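Side-chain contacts in protein adenylyltransferase VopS (Vibrio parahaemolyticus, PDB 3LET), which transfers AMP from ATP to a threonine of host Rho GTPases, blocking their interaction with downstream effectors and so inhibiting actin assembly in infected cells: residues Q19-S22 with S23-G27; E71-L74 with E75-S78. All coordinates share one frame; numbering follows the deposited sequence.

Followed from the N terminus, the chain leaves helix 14-18, turns through 19-22 and enters helix 23-30; contact 1 closes this turn by capping the new helix. Further along, helix 58-75 gives way to helix 77-86, and contact 2 closes that bend, with one threonine serving both sides of the junction. The two contacts stand in series, neither nested nor crossed, with centres about 17 Å apart. They nevertheless meet in space: S23 OG of contact 1 lies 2.6 Å from E71 OE1 of contact 2, probably a hydrogen bond, which ties the start of helix 23-30 to the last turns of helix 58-75. Both belong to the N-terminal family region of VopS.

Contact 1 of 2, residues Q19-S22 with S23-G27; sequences QTSS and SVEHG
S22 and E25 meet through a short hydrogen bond: S22 OG donates to E25 OE1 at 2.7 Å, arriving on the syn side of the carboxylate but 29° out of its plane. The glutamate reaches back because its chain folds at the second torsion (chi2 81°), which brings the carboxylate back over the N-terminal turn to S22. The same OE1 takes a weak bond from S21 OG at 3.3 Å. S22 is the N-cap of helix 23-30, and its OG also accepts from V24 N at 3.2 Å; one hydroxyl thus accepts from a first-turn N-H while donating a hydrogen bond to the glutamate. The first i+4 helical bond follows, H26 N to S22 O at 3.2 Å. T20 packs beside this turn, its CB 3.8 Å from E25 CB as the two side chains run past each other in opposite directions, and its OG1 3.4 Å from H26 CB. That hydroxyl is bonded to R17 O in the preceding helix. Farther out, helix 58-75 backs the cap: E60 holds H26 NE2, and R67 reaches T20 O.

Contact 2 of 2, residues E71-L74 with E75-S78; sequences EVML and ETDS
The backbone of E71-L74 meets that of E75-S78 through i to i-3 bonds of the 3-10 type, E75 N to V72 O at 3.1 Å and T76 N to M73 O at 3.2 Å, while the four-residue bond from E75 N to E71 O is weak. Tightening of this kind marks the close of helix 58-75, after which T76 stands as the N-cap of helix 77-86. With OG1 set between the backbone N and the carbonyl carbon (chi1 60°), its hydroxyl points back to M73 O and donates at 2.8 Å, tilted 20° from the carbonyl plane; M73 O is therefore gripped by both the amide and the hydroxyl of one threonine. On the forward side the same OG1 accepts from G79 N, the capping bond proper, and S78 OG adds a weak one. The methyl branch, CG2, turns instead to V72 O, 3.4 Å away. M73, bent at both chi2 and chi3, brings its CE to 4.2 Å from T76 OG1, and the pair face helix 113-139 at M120 and Q121. V72 leans on helix 39-45 and L74 on helix 88-102, so several helices gather round the bend. On the outer side the E75 side chain folds back beside the preceding turn (chi2 -52°), and one water donates to both E75 OE2 and E71 O, lying 2.9 Å from E71 O; a second water joins L74 O to OE2, weakly at the carboxylate. The chemistry implies a division of labour: one hydroxyl, donor to the ending helix and acceptor for the beginning one, links the two across the junction, alongside the backbone bonds, while the exposed acid reaches the carbonyls of the last turn through solvent.

Contact 1 of 2, residues Q19-S22 with S23-G27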
loop_
_atom_site.group_PDB
_atom_site.type_symbol
_atom_site.label_atom_id
_atom_site.label_comp_id
_atom_site.label_asym_id
_atom_site.label_seq_id
_atom_site.Cartn_x
_atom_site.Cartn_y
_atom_site.Cartn_z
ATOM N N GLN A 19 -28.387 3.799 -2.652
ATOM C CA GLN A 19 -27.821 5.113 -2.928
ATOM C C GLN A 19 -27.846 6.041 -1.712
ATOM O O GLN A 19 -27.351 7.165 -1.791
ATOM C CB GLN A 19 -28.567 5.778 -4.086
ATOM C CG GLN A 19 -28.634 4.944 -5.352
ATOM C CD GLN A 19 -29.690 5.455 -6.316
ATOM O OE1 GLN A 19 -30.180 6.578 -6.185
ATOM N NE2 GLN A 19 -30.052 4.626 -7.290
ATOM N N THR A 20 -28.423 5.591 -0.600
ATOM C CA THR A 20 -28.409 6.387 0.626
ATOM C C THR A 20 -26.969 6.733 0.972
ATOM O O THR A 20 -26.029 6.144 0.438
ATOM C CB THR A 20 -29.027 5.629 1.823
ATOM O OG1 THR A 20 -28.304 4.412 2.043
ATOM C CG2 THR A 20 -30.506 5.314 1.568
ATOM N N SER A 21 -26.776 7.675 1.877
ATOM C CA SER A 21 -25.422 8.130 2.148
ATOM C C SER A 21 -24.680 7.181 3.095
ATOM O O SER A 21 -23.457 7.178 3.120
ATOM C CB SER A 21 -25.431 9.560 2.695
ATOM O OG SER A 21 -26.366 9.700 3.751
ATOM N N SER A 22 -25.408 6.366 3.855
ATOM C CA SER A 22 -24.752 5.422 4.765
ATOM C C SER A 22 -25.667 4.262 5.124
ATOM O O SER A 22 -26.852 4.242 4.751
ATOM C CB SER A 22 -24.335 6.131 6.049
ATOM O OG SER A 22 -25.438 6.300 6.918
ATOM N N SER A 23 -25.130 3.319 5.893
ATOM C CA SER A 23 -25.896 2.143 6.281
ATOM C C SER A 23 -27.063 2.515 7.186
ATOM O O SER A 23 -28.044 1.784 7.263
ATOM C CB SER A 23 -24.992 1.143 7.008
ATOM O OG SER A 23 -24.604 1.634 8.293
ATOM N N VAL A 24 -26.957 3.642 7.882
ATOM C CA VAL A 24 -28.009 4.030 8.811
ATOM C C VAL A 24 -29.307 4.328 8.052
ATOM O O VAL A 24 -30.356 3.767 8.363
ATOM C CB VAL A 24 -27.575 5.248 9.646
ATOM C CG1 VAL A 24 -28.756 5.811 10.439
ATOM C CG2 VAL A 24 -26.379 4.865 10.567
ATOM N N GLU A 25 -29.238 5.186 7.038
ATOM C CA GLU A 25 -30.438 5.490 6.254
ATOM C C GLU A 25 -30.925 4.260 5.496
ATOM O O GLU A 25 -32.128 4.029 5.394
ATOM C CB GLU A 25 -30.175 6.625 5.255
ATOM C CG GLU A 25 -29.923 7.980 5.896
ATOM C CD GLU A 25 -28.490 8.155 6.384
ATOM O OE1 GLU A 25 -27.583 7.485 5.845
ATOM O OE2 GLU A 25 -28.269 8.980 7.300
ATOM N N HIS A 26 -29.995 3.483 4.947
ATOM C CA HIS A 26 -30.339 2.221 4.271
ATOM C C HIS A 26 -31.115 1.265 5.191
ATOM O O HIS A 26 -32.163 0.736 4.821
ATOM C CB HIS A 26 -29.059 1.538 3.767
ATOM C CG HIS A 26 -29.301 0.326 2.925
ATOM N ND1 HIS A 26 -28.381 -0.132 2.004
ATOM C CD2 HIS A 26 -30.351 -0.528 2.859
ATOM C CE1 HIS A 26 -28.851 -1.215 1.410
ATOM N NE2 HIS A 26 -30.048 -1.475 1.908
ATOM N N GLY A 27 -30.588 1.027 6.388
ATOM C CA GLY A 27 -31.258 0.199 7.371
ATOM C C GLY A 27 -32.601 0.798 7.761
ATOM O O GLY A 27 -33.602 0.086 7.823
#

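Contact 2 of 2, residues E71-L74 with E75-S78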
loop_
_atom_site.group_PDB
_atom_site.type_symbol
_atom_site.label_atom_id
_atom_site.label_comp_id
_atom_site.label_asym_id
_atom_site.label_seq_id
_atom_site.Cartn_x
_atom_site.Cartn_y
_atom_site.Cartn_z
ATOM N N GLU A 71 -18.539 0.735 8.240
ATOM C CA GLU A 71 -18.700 2.010 8.966
ATOM C C GLU A 71 -18.303 1.868 10.431
ATOM O O GLU A 71 -17.604 2.711 10.959
ATOM C CB GLU A 71 -20.144 2.516 8.877
ATOM C CG GLU A 71 -20.448 2.996 7.452
ATOM C CD GLU A 71 -21.919 3.224 7.218
ATOM O OE1 GLU A 71 -22.661 3.328 8.201
ATOM O OE2 GLU A 71 -22.311 3.304 6.040
ATOM N N VAL A 72 -18.726 0.797 11.090
ATOM C CA VAL A 72 -18.321 0.611 12.486
ATOM C C VAL A 72 -16.795 0.537 12.538
ATOM O O VAL A 72 -16.160 1.158 13.396
ATOM C CB VAL A 72 -18.909 -0.665 13.100
ATOM C CG1 VAL A 72 -18.277 -0.932 14.467
ATOM C CG2 VAL A 72 -20.424 -0.511 13.242
ATOM N N MET A 73 -16.213 -0.243 11.640
ATOM C CA MET A 73 -14.769 -0.491 11.718
ATOM C C MET A 73 -13.976 0.811 11.498
ATOM O O MET A 73 -12.930 1.020 12.100
ATOM C CB MET A 73 -14.341 -1.544 10.690
ATOM C CG MET A 73 -14.656 -2.989 11.094
ATOM S SD MET A 73 -14.225 -3.421 12.809
ATOM C CE MET A 73 -12.447 -3.293 12.797
ATOM N N LEU A 74 -14.451 1.680 10.617
ATOM C CA LEU A 74 -13.720 2.925 10.364
ATOM C C LEU A 74 -13.740 3.859 11.581
ATOM O O LEU A 74 -12.885 4.752 11.702
ATOM C CB LEU A 74 -14.319 3.645 9.138
ATOM C CG LEU A 74 -14.065 2.934 7.809
ATOM C CD1 LEU A 74 -15.004 3.488 6.719
ATOM C CD2 LEU A 74 -12.580 3.091 7.372
ATOM N N GLU A 75 -14.717 3.695 12.483
ATOM C CA GLU A 75 -14.744 4.554 13.662
ATOM C C GLU A 75 -14.048 3.940 14.892
ATOM O O GLU A 75 -13.996 4.577 15.942
ATOM C CB GLU A 75 -16.179 4.938 14.024
ATOM C CG GLU A 75 -16.875 5.747 12.945
ATOM C CD GLU A 75 -16.067 6.966 12.505
ATOM O OE1 GLU A 75 -15.612 7.725 13.389
ATOM O OE2 GLU A 75 -15.889 7.163 11.279
ATOM N N THR A 76 -13.545 2.714 14.787
ATOM C CA THR A 76 -12.830 2.110 15.936
ATOM C C THR A 76 -11.486 2.807 16.134
ATOM O O THR A 76 -10.981 3.484 15.224
ATOM C CB THR A 76 -12.559 0.602 15.740
ATOM O OG1 THR A 76 -11.752 0.402 14.580
ATOM C CG2 THR A 76 -13.884 -0.186 15.568
ATOM N N ASP A 77 -10.893 2.645 17.312
ATOM C CA ASP A 77 -9.579 3.216 17.544
ATOM C C ASP A 77 -8.579 2.737 16.481
ATOM O O ASP A 77 -7.811 3.545 15.935
ATOM C CB ASP A 77 -9.076 2.842 18.938
ATOM C CG ASP A 77 -9.708 3.693 20.024
ATOM O OD1 ASP A 77 -10.626 4.486 19.695
ATOM O OD2 ASP A 77 -9.279 3.576 21.195
ATOM N N SER A 78 -8.549 1.439 16.186
ATOM C CA SER A 78 -7.577 0.958 15.180
ATOM C C SER A 78 -7.913 1.479 13.789
ATOM O O SER A 78 -7.023 1.774 13.003
ATOM C CB SER A 78 -7.468 -0.573 15.158
ATOM O OG SER A 78 -8.725 -1.172 14.956
HETATM O O HOH W 1 -17.692 5.326 9.824
HETATM O O HOH W 2 -13.237 8.021 11.655
#